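Local coordinates for protein dextranase (Pseudarthrobacter oxydans, PDB 6NZS) that catalyses the endohydrolysis of alpha-1,6-glucosidic linkages in dextran, as a glycoside hydrolase family 49 enzyme, at residues A[330-335]-A[356-361]; A[382-387]-A[401-406]; A[102-107]-A[151-156]. All blocks are in the same frame, centred on the assembly; numbering follows the deposited sequence.

Contacts 1 and 2 lie in the buried body of the solenoid, where parallel strands of successive coils pair in register; contact 3 lies in the N-terminal Ig-like domain, partly buried, with its centre about 27 Å from that of contact 1 and about 24 Å from that of contact 2. The first two share a sheet, for strand 351-361 of contact 1 is the neighbour of strand 382-386 of contact 2. Backbone bonds carry both, but contact 1 adds a lysine ammonium gripping carbonyls at a bend, whereas contact 2 adds a bridging water and an asparagine amide. In contact 3 no strands pair, and two glutamine amides do most of the polar work.

Contact 1 (A[330-335]-A[356-361]); sequences QGVTVA and ENYKQV
Parallel strand pairing between two successive coils of the beta-solenoid joins 330-335 to 356-361, with a break in the middle where both chains bend. Thr333, Val334 and Ala335 pair with Lys359, Gln360 and Val361, the short strands running 20° from parallel. Lys359 N donates to Val332 O, Val334 N to Lys359 O at 2.8 Å, and Val361 N to Val334 O. Before the bend, Gly331 N donates to Glu356 O at 3.1 Å.

At the bend Gly331 O and Asn357 O come within 3.2 Å of each other, two acceptors side by side, and the ammonium group of Lys359 answers both. Its chain turns back at chi2 (92°), bringing CD past Thr333 OG1, and Lys359 NZ donates to Gly331 O at 3.0 Å and to Asn357 O at 2.9 Å, the latter from above the carbonyl plane. Glu191 adds a salt bridge to the same NZ, which probably offsets the charge of the buried ammonium group. Gly331 has a positive phi (84°), and a CB there would run into Gln330 OE1.

At the break Val332 CG2 meets the edge of the Tyr358 ring, 3.6 Å from Tyr358 CD1, while Val334 CG2, on the face of Val334 and Gln360, touches CE1 and OH of that tyrosine. On the face of Thr333 and Lys359, Val361 CG2 lies against Ala335 CB and Thr333 CG2. That face is covered by Trp87 of strand 84-92 and Phe189 of strand 176-192, and strand 382-386 continues the sheet beyond 356-361.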
loop_
_atom_site.group_PDB
_atom_site.type_symbol
_atom_site.label_atom_id
_atom_site.label_comp_id
_atom_site.label_asym_id
_atom_site.label_seq_id
_atom_site.Cartn_x
_atom_site.Cartn_y
_atom_site.Cartn_z
ATOM N N GLN A 330 -10.218 -10.379 0.966
ATOM C CA GLN A 330 -10.525 -9.845 2.289
ATOM C C GLN A 330 -9.488 -10.311 3.292
ATOM O O GLN A 330 -8.981 -11.435 3.208
ATOM C CB GLN A 330 -11.922 -10.319 2.746
ATOM C CG GLN A 330 -12.402 -9.803 4.119
ATOM C CD GLN A 330 -11.900 -10.648 5.276
ATOM O OE1 GLN A 330 -11.450 -11.786 5.085
ATOM N NE2 GLN A 330 -11.964 -10.092 6.485
ATOM N N GLY A 331 -9.185 -9.435 4.258
ATOM C CA GLY A 331 -8.536 -9.855 5.486
ATOM C C GLY A 331 -7.027 -9.968 5.438
ATOM O O GLY A 331 -6.342 -9.564 6.382
ATOM N N VAL A 332 -6.504 -10.510 4.337
ATOM C CA VAL A 332 -5.115 -10.958 4.298
ATOM C C VAL A 332 -4.141 -9.789 4.382
ATOM O O VAL A 332 -4.422 -8.662 3.939
ATOM C CB VAL A 332 -4.835 -11.820 3.051
ATOM C CG1 VAL A 332 -5.707 -13.073 3.057
ATOM C CG2 VAL A 332 -5.071 -11.027 1.788
ATOM N N THR A 333 -2.966 -10.078 4.934
ATOM C CA THR A 333 -1.816 -9.183 4.925
ATOM C C THR A 333 -0.817 -9.780 3.952
ATOM O O THR A 333 -0.382 -10.921 4.139
ATOM C CB THR A 333 -1.182 -9.106 6.315
ATOM O OG1 THR A 333 -2.129 -8.566 7.243
ATOM C CG2 THR A 333 0.055 -8.209 6.323
ATOM N N VAL A 334 -0.462 -9.013 2.926
ATOM C CA VAL A 334 0.557 -9.393 1.952
ATOM C C VAL A 334 1.855 -8.709 2.363
ATOM O O VAL A 334 1.932 -7.474 2.389
ATOM C CB VAL A 334 0.133 -8.986 0.531
ATOM C CG1 VAL A 334 1.273 -9.228 -0.464
ATOM C CG2 VAL A 334 -1.122 -9.758 0.130
ATOM N N ALA A 335 2.872 -9.497 2.707
ATOM C CA ALA A 335 4.126 -8.972 3.232
ATOM C C ALA A 335 5.275 -9.261 2.279
ATOM O O ALA A 335 5.316 -10.315 1.637
ATOM C CB ALA A 335 4.446 -9.601 4.588
ATOM N N GLU A 356 -11.586 -5.780 0.897
ATOM C CA GLU A 356 -11.766 -5.091 2.170
ATOM C C GLU A 356 -10.841 -5.657 3.233
ATOM O O GLU A 356 -10.543 -6.854 3.252
ATOM C CB GLU A 356 -13.210 -5.131 2.662
ATOM C CG GLU A 356 -13.720 -6.487 2.948
ATOM C CD GLU A 356 -15.215 -6.568 2.703
ATOM O OE1 GLU A 356 -15.943 -5.610 3.031
ATOM O OE2 GLU A 356 -15.655 -7.585 2.166
ATOM N N ASN A 357 -10.393 -4.770 4.122
ATOM C CA ASN A 357 -9.603 -5.171 5.282
ATOM C C ASN A 357 -8.361 -5.939 4.855
ATOM O O ASN A 357 -8.002 -6.964 5.442
ATOM C CB ASN A 357 -10.452 -5.898 6.317
ATOM C CG ASN A 357 -11.501 -4.980 6.896
ATOM O OD1 ASN A 357 -12.551 -4.758 6.291
ATOM N ND2 ASN A 357 -11.186 -4.370 8.034
ATOM N N TYR A 358 -7.712 -5.408 3.820
ATOM C CA TYR A 358 -6.562 -5.985 3.145
ATOM C C TYR A 358 -5.382 -5.059 3.394
ATOM O O TYR A 358 -5.544 -3.831 3.419
ATOM C CB TYR A 358 -6.885 -6.050 1.650
ATOM C CG TYR A 358 -5.737 -6.370 0.739
ATOM C CD1 TYR A 358 -5.397 -7.687 0.450
ATOM C CD2 TYR A 358 -5.010 -5.354 0.130
ATOM C CE1 TYR A 358 -4.359 -7.987 -0.401
ATOM C CE2 TYR A 358 -3.965 -5.647 -0.724
ATOM C CZ TYR A 358 -3.643 -6.966 -0.984
ATOM O OH TYR A 358 -2.611 -7.265 -1.837
ATOM N N LYS A 359 -4.200 -5.644 3.605
ATOM C CA LYS A 359 -3.017 -4.862 3.945
ATOM C C LYS A 359 -1.811 -5.343 3.152
ATOM O O LYS A 359 -1.661 -6.537 2.878
ATOM C CB LYS A 359 -2.659 -4.938 5.435
ATOM C CG LYS A 359 -3.810 -4.633 6.386
ATOM C CD LYS A 359 -4.538 -5.936 6.781
ATOM C CE LYS A 359 -5.826 -5.666 7.484
ATOM N NZ LYS A 359 -6.405 -6.969 7.874
ATOM N N GLN A 360 -0.943 -4.397 2.803
ATOM C CA GLN A 360 0.346 -4.690 2.191
ATOM C C GLN A 360 1.428 -4.041 3.042
ATOM O O GLN A 360 1.358 -2.843 3.321
ATOM C CB GLN A 360 0.378 -4.154 0.756
ATOM C CG GLN A 360 1.653 -4.444 -0.006
ATOM C CD GLN A 360 1.584 -3.903 -1.426
ATOM O OE1 GLN A 360 0.501 -3.805 -2.034
ATOM N NE2 GLN A 360 2.723 -3.527 -1.958
ATOM N N VAL A 361 2.403 -4.839 3.491
ATOM C CA VAL A 361 3.455 -4.385 4.399
ATOM C C VAL A 361 4.811 -4.838 3.874
ATOM O O VAL A 361 4.917 -5.804 3.117
ATOM C CB VAL A 361 3.265 -4.892 5.851
ATOM C CG1 VAL A 361 1.945 -4.405 6.418
ATOM C CG2 VAL A 361 3.331 -6.412 5.921
#

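Contact 2 (A[382-387]-A[401-406]); sequences TFFNAN and DNTVIW
Backbone hydrogen bonds tie 382-387 to 401-406 as parallel strands, Thr382 to Asn385 facing Thr403 to Trp406 in register. Thr382 N donates to Asn402 O, Val404 N to Thr382 O, Phe384 N to Val404 O, and Trp406 N to Phe384 O at 2.8 Å. At the far end Trp406 O takes a side-chain bond: Asn385 ND2 reaches it at 2.9 Å. The oxygen lies close to the asparagine's amide plane, but the donor stands above the carbonyl plane; Asn408 takes a second bond from ND2, which should hold the amide from turning.

One water serves the polar end near Asp401. It sits 2.7 Å from both Thr382 OG1 and Thr403 OG1 and donates to Asp401 O. The two threonine side chains lie side by side with Thr382 OG1 and Thr403 OG1 3.8 Å apart, too far to bond directly. Thr382 OG1 sits between its backbone N and carbonyl carbon (chi1 60°), a position that brings it to the shared water and against Thr403 CG2.

Apolar packing takes both faces. Val404 CG1 meets the edge of the Phe383 ring, 3.6 Å from Phe383 CD1, and CZ of that ring touches Trp406 CB. On the opposite face Phe384 CD1 rests on Thr403 CG2. Trp406 leads away to the Ig-like domain, where NE1 bonds Glu181. Stacking of like neighbours from coil to coil, as with Thr382 and Thr403, is typical of the right-handed parallel beta-helix of the pectate-lyase-like clan.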
loop_
_atom_site.group_PDB
_atom_site.type_symbol
_atom_site.label_atom_id
_atom_site.label_comp_id
_atom_site.label_asym_id
_atom_site.label_seq_id
_atom_site.Cartn_x
_atom_site.Cartn_y
_atom_site.Cartn_z
ATOM N N THR A 382 -8.370 -0.368 4.102
ATOM C CA THR A 382 -7.130 -1.031 3.727
ATOM C C THR A 382 -5.926 -0.231 4.211
ATOM O O THR A 382 -6.034 0.949 4.566
ATOM C CB THR A 382 -7.019 -1.196 2.208
ATOM O OG1 THR A 382 -7.045 0.098 1.595
ATOM C CG2 THR A 382 -8.157 -2.035 1.652
ATOM N N PHE A 383 -4.772 -0.905 4.237
ATOM C CA PHE A 383 -3.478 -0.284 4.521
ATOM C C PHE A 383 -2.502 -0.707 3.437
ATOM O O PHE A 383 -2.361 -1.903 3.169
ATOM C CB PHE A 383 -2.929 -0.726 5.893
ATOM C CG PHE A 383 -1.532 -0.230 6.162
ATOM C CD1 PHE A 383 -1.325 1.028 6.708
ATOM C CD2 PHE A 383 -0.424 -1.006 5.843
ATOM C CE1 PHE A 383 -0.026 1.506 6.945
ATOM C CE2 PHE A 383 0.878 -0.535 6.065
ATOM C CZ PHE A 383 1.074 0.718 6.617
ATOM N N PHE A 384 -1.814 0.258 2.825
ATOM C CA PHE A 384 -0.810 -0.047 1.811
ATOM C C PHE A 384 0.518 0.598 2.160
ATOM O O PHE A 384 0.609 1.826 2.266
ATOM C CB PHE A 384 -1.235 0.458 0.433
ATOM C CG PHE A 384 -2.321 -0.356 -0.191
ATOM C CD1 PHE A 384 -3.652 -0.077 0.070
ATOM C CD2 PHE A 384 -2.009 -1.404 -1.042
ATOM C CE1 PHE A 384 -4.664 -0.842 -0.501
ATOM C CE2 PHE A 384 -3.011 -2.178 -1.628
ATOM C CZ PHE A 384 -4.340 -1.892 -1.356
ATOM N N ASN A 385 1.546 -0.223 2.297
ATOM C CA ASN A 385 2.927 0.222 2.177
ATOM C C ASN A 385 3.376 -0.211 0.788
ATOM O O ASN A 385 3.167 -1.367 0.409
ATOM C CB ASN A 385 3.756 -0.472 3.261
ATOM C CG ASN A 385 5.243 -0.159 3.198
ATOM O OD1 ASN A 385 6.058 -1.065 3.317
ATOM N ND2 ASN A 385 5.598 1.111 3.092
ATOM N N ALA A 386 3.934 0.718 0.005
ATOM C CA ALA A 386 4.353 0.396 -1.358
ATOM C C ALA A 386 5.516 1.288 -1.776
ATOM O O ALA A 386 5.593 2.456 -1.384
ATOM C CB ALA A 386 3.199 0.524 -2.372
ATOM N N ASN A 387 6.425 0.724 -2.585
ATOM C CA ASN A 387 7.562 1.445 -3.159
ATOM C C ASN A 387 7.435 1.559 -4.675
ATOM O O ASN A 387 8.417 1.480 -5.411
ATOM C CB ASN A 387 8.893 0.821 -2.749
ATOM C CG ASN A 387 10.056 1.794 -2.887
ATOM O OD1 ASN A 387 9.859 2.995 -3.026
ATOM N ND2 ASN A 387 11.278 1.272 -2.847
ATOM N N ASP A 401 -12.634 3.541 -0.583
ATOM C CA ASP A 401 -12.818 4.338 0.622
ATOM C C ASP A 401 -11.892 3.858 1.731
ATOM O O ASP A 401 -11.674 2.652 1.892
ATOM C CB ASP A 401 -14.265 4.299 1.141
ATOM C CG ASP A 401 -14.465 5.202 2.337
ATOM O OD1 ASP A 401 -14.224 6.417 2.210
ATOM O OD2 ASP A 401 -14.836 4.708 3.415
ATOM N N ASN A 402 -11.381 4.809 2.517
ATOM C CA ASN A 402 -10.710 4.508 3.780
ATOM C C ASN A 402 -9.409 3.738 3.577
ATOM O O ASN A 402 -9.265 2.597 4.040
ATOM C CB ASN A 402 -11.660 3.781 4.744
ATOM C CG ASN A 402 -11.104 3.687 6.144
ATOM O OD1 ASN A 402 -10.249 4.492 6.542
ATOM N ND2 ASN A 402 -11.581 2.707 6.904
ATOM N N THR A 403 -8.452 4.377 2.914
ATOM C CA THR A 403 -7.143 3.797 2.621
ATOM C C THR A 403 -6.088 4.556 3.409
ATOM O O THR A 403 -5.960 5.777 3.253
ATOM C CB THR A 403 -6.801 3.925 1.137
ATOM O OG1 THR A 403 -7.925 3.560 0.317
ATOM C CG2 THR A 403 -5.634 3.020 0.777
ATOM N N VAL A 404 -5.322 3.836 4.223
ATOM C CA VAL A 404 -4.164 4.378 4.928
ATOM C C VAL A 404 -2.928 3.937 4.159
ATOM O O VAL A 404 -2.797 2.753 3.824
ATOM C CB VAL A 404 -4.125 3.852 6.372
ATOM C CG1 VAL A 404 -2.838 4.285 7.069
ATOM C CG2 VAL A 404 -5.351 4.337 7.158
ATOM N N ILE A 405 -2.033 4.882 3.851
ATOM C CA ILE A 405 -0.900 4.608 2.969
ATOM C C ILE A 405 0.395 5.056 3.631
ATOM O O ILE A 405 0.499 6.197 4.096
ATOM C CB ILE A 405 -1.066 5.297 1.600
ATOM C CG1 ILE A 405 -2.328 4.769 0.895
ATOM C CG2 ILE A 405 0.198 5.094 0.748
ATOM C CD1 ILE A 405 -2.667 5.511 -0.400
ATOM N N TRP A 406 1.382 4.154 3.673
ATOM C CA TRP A 406 2.758 4.473 4.051
ATOM C C TRP A 406 3.557 4.366 2.758
ATOM O O TRP A 406 3.904 3.270 2.311
ATOM C CB TRP A 406 3.281 3.499 5.107
ATOM C CG TRP A 406 4.541 3.981 5.797
ATOM C CD1 TRP A 406 5.686 4.477 5.214
ATOM C CD2 TRP A 406 4.762 4.020 7.209
ATOM N NE1 TRP A 406 6.596 4.818 6.193
ATOM C CE2 TRP A 406 6.052 4.546 7.421
ATOM C CE3 TRP A 406 3.989 3.650 8.320
ATOM C CZ2 TRP A 406 6.583 4.730 8.704
ATOM C CZ3 TRP A 406 4.512 3.835 9.579
ATOM C CH2 TRP A 406 5.791 4.376 9.766
HETATM O O HOH W 1 -9.374 1.287 0.769
#

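Contact 3 (A[102-107]-A[151-156]); sequences LRTGQT and EPQLYT
Gln106 OE1 is gripped by two donors, one from each side of the contact. Gln153 NE2 reaches Gln106 OE1 at 2.8 Å, in the carbonyl plane and on a lone pair, with the oxygen also close to the plane of the Gln153 amide. The two amides nevertheless stand 79° apart. The second donor is Thr104 OG1, also 2.8 Å from Gln106 OE1, and the same hydroxyl accepts from Gln106 N at 3.1 Å, closing an ST turn. Its chi1 of 58° puts OG1 between the backbone N and carbonyl carbon, where it can do both jobs.

The turn follows strand 96-102 of the Ig-like domain and packs against the short 3-10 turn 151-153 that precedes strand 154-159. The amide of Gln153 is held at its other end too, since OE1 accepts from Asn184 of strand 176-192. On the Pro152 side Gln106 NE2 makes a weak bond, 3.1 Å and well bent, to Pro152 O, while its amide lies beside Pro152 CB. A leucine in place of Gln106 would probably leave Gln153 NE2 and the Thr104 hydroxyl without their shared acceptor and the Gln153 amide freer to turn.

Van der Waals contacts frame these bonds. Thr104 CG2 lies 3.8 Å from Gln153 NE2, and Leu102 CD1 comes 4.0 Å from Gln153 CG, with Tyr37 of strand 37-43 touching both Leu102 and Gln153. Further along, Pro152 CG sits against Thr107 O at 3.4 Å.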
loop_
_atom_site.group_PDB
_atom_site.type_symbol
_atom_site.label_atom_id
_atom_site.label_comp_id
_atom_site.label_asym_id
_atom_site.label_seq_id
_atom_site.Cartn_x
_atom_site.Cartn_y
_atom_site.Cartn_z
ATOM N N LEU A 102 7.752 -0.318 24.162
ATOM C CA LEU A 102 8.984 -0.214 23.395
ATOM C C LEU A 102 10.040 -1.072 24.085
ATOM O O LEU A 102 10.247 -0.950 25.299
ATOM C CB LEU A 102 9.411 1.254 23.359
ATOM C CG LEU A 102 10.634 1.662 22.538
ATOM C CD1 LEU A 102 10.509 1.237 21.076
ATOM C CD2 LEU A 102 10.847 3.166 22.638
ATOM N N ARG A 103 10.699 -1.944 23.315
ATOM C CA ARG A 103 11.604 -2.966 23.840
ATOM C C ARG A 103 13.062 -2.531 23.879
ATOM O O ARG A 103 13.903 -3.296 24.366
ATOM C CB ARG A 103 11.527 -4.235 22.977
ATOM C CG ARG A 103 10.224 -5.004 23.072
ATOM C CD ARG A 103 10.270 -6.303 22.258
ATOM N NE ARG A 103 11.386 -7.188 22.617
ATOM C CZ ARG A 103 11.353 -8.089 23.599
ATOM N NH1 ARG A 103 10.268 -8.231 24.346
ATOM N NH2 ARG A 103 12.416 -8.843 23.847
ATOM N N THR A 104 13.391 -1.349 23.366
ATOM C CA THR A 104 14.778 -0.985 23.081
ATOM C C THR A 104 15.552 -0.508 24.302
ATOM O O THR A 104 16.778 -0.382 24.217
ATOM C CB THR A 104 14.788 0.160 22.076
ATOM O OG1 THR A 104 14.042 1.247 22.635
ATOM C CG2 THR A 104 14.156 -0.268 20.752
ATOM N N GLY A 105 14.882 -0.226 25.412
ATOM C CA GLY A 105 15.500 0.469 26.519
ATOM C C GLY A 105 15.327 1.970 26.480
ATOM O O GLY A 105 15.641 2.644 27.471
ATOM N N GLN A 106 14.846 2.518 25.370
ATOM C CA GLN A 106 14.521 3.930 25.316
ATOM C C GLN A 106 13.267 4.200 26.134
ATOM O O GLN A 106 12.418 3.323 26.326
ATOM C CB GLN A 106 14.274 4.356 23.873
ATOM C CG GLN A 106 15.499 4.223 22.976
ATOM C CD GLN A 106 15.134 4.268 21.512
ATOM O OE1 GLN A 106 14.318 3.480 21.052
ATOM N NE2 GLN A 106 15.727 5.199 20.774
ATOM N N THR A 107 13.150 5.428 26.625
ATOM C CA THR A 107 12.020 5.798 27.460
ATOM C C THR A 107 11.322 7.026 26.895
ATOM O O THR A 107 11.860 7.756 26.053
ATOM C CB THR A 107 12.447 6.052 28.905
ATOM O OG1 THR A 107 13.475 7.043 28.925
ATOM C CG2 THR A 107 12.948 4.758 29.545
ATOM N N GLU A 151 8.384 8.784 20.028
ATOM C CA GLU A 151 9.327 9.852 19.697
ATOM C C GLU A 151 10.793 9.419 19.628
ATOM O O GLU A 151 11.476 9.819 18.666
ATOM C CB GLU A 151 9.118 11.053 20.632
ATOM C CG GLU A 151 9.741 12.338 20.113
ATOM C CD GLU A 151 9.466 13.509 21.030
ATOM O OE1 GLU A 151 8.276 13.800 21.285
ATOM O OE2 GLU A 151 10.440 14.130 21.503
ATOM N N PRO A 152 11.337 8.623 20.560
ATOM C CA PRO A 152 12.753 8.228 20.447
ATOM C C PRO A 152 13.072 7.372 19.231
ATOM O O PRO A 152 14.259 7.220 18.907
ATOM C CB PRO A 152 13.022 7.454 21.748
ATOM C CG PRO A 152 11.909 7.808 22.657
ATOM C CD PRO A 152 10.733 8.146 21.821
ATOM N N GLN A 153 12.070 6.803 18.557
ATOM C CA GLN A 153 12.286 6.017 17.349
ATOM C C GLN A 153 12.311 6.859 16.079
ATOM O O GLN A 153 12.686 6.342 15.019
ATOM C CB GLN A 153 11.222 4.916 17.259
ATOM C CG GLN A 153 11.555 3.712 18.122
ATOM C CD GLN A 153 12.745 2.963 17.575
ATOM O OE1 GLN A 153 12.785 2.639 16.390
ATOM N NE2 GLN A 153 13.738 2.718 18.416
ATOM N N LEU A 154 11.936 8.129 16.151
ATOM C CA LEU A 154 11.885 8.959 14.956
ATOM C C LEU A 154 13.281 9.227 14.418
ATOM O O LEU A 154 14.230 9.443 15.175
ATOM C CB LEU A 154 11.208 10.296 15.262
ATOM C CG LEU A 154 9.743 10.231 15.699
ATOM C CD1 LEU A 154 9.198 11.628 15.955
ATOM C CD2 LEU A 154 8.919 9.500 14.641
ATOM N N TYR A 155 13.387 9.248 13.096
ATOM C CA TYR A 155 14.570 9.733 12.403
ATOM C C TYR A 155 14.085 10.564 11.219
ATOM O O TYR A 155 12.923 10.480 10.805
ATOM C CB TYR A 155 15.470 8.575 11.917
ATOM C CG TYR A 155 14.966 8.042 10.599
ATOM C CD1 TYR A 155 13.824 7.251 10.552
ATOM C CD2 TYR A 155 15.570 8.400 9.393
ATOM C CE1 TYR A 155 13.307 6.812 9.359
ATOM C CE2 TYR A 155 15.057 7.970 8.194
ATOM C CZ TYR A 155 13.922 7.172 8.178
ATOM O OH TYR A 155 13.398 6.744 6.984
ATOM N N THR A 156 14.988 11.351 10.647
ATOM C CA THR A 156 14.678 12.132 9.458
ATOM C C THR A 156 15.493 11.608 8.287
ATOM O O THR A 156 16.717 11.443 8.396
ATOM C CB THR A 156 14.948 13.622 9.688
ATOM O OG1 THR A 156 14.095 14.093 10.748
ATOM C CG2 THR A 156 14.690 14.436 8.412
#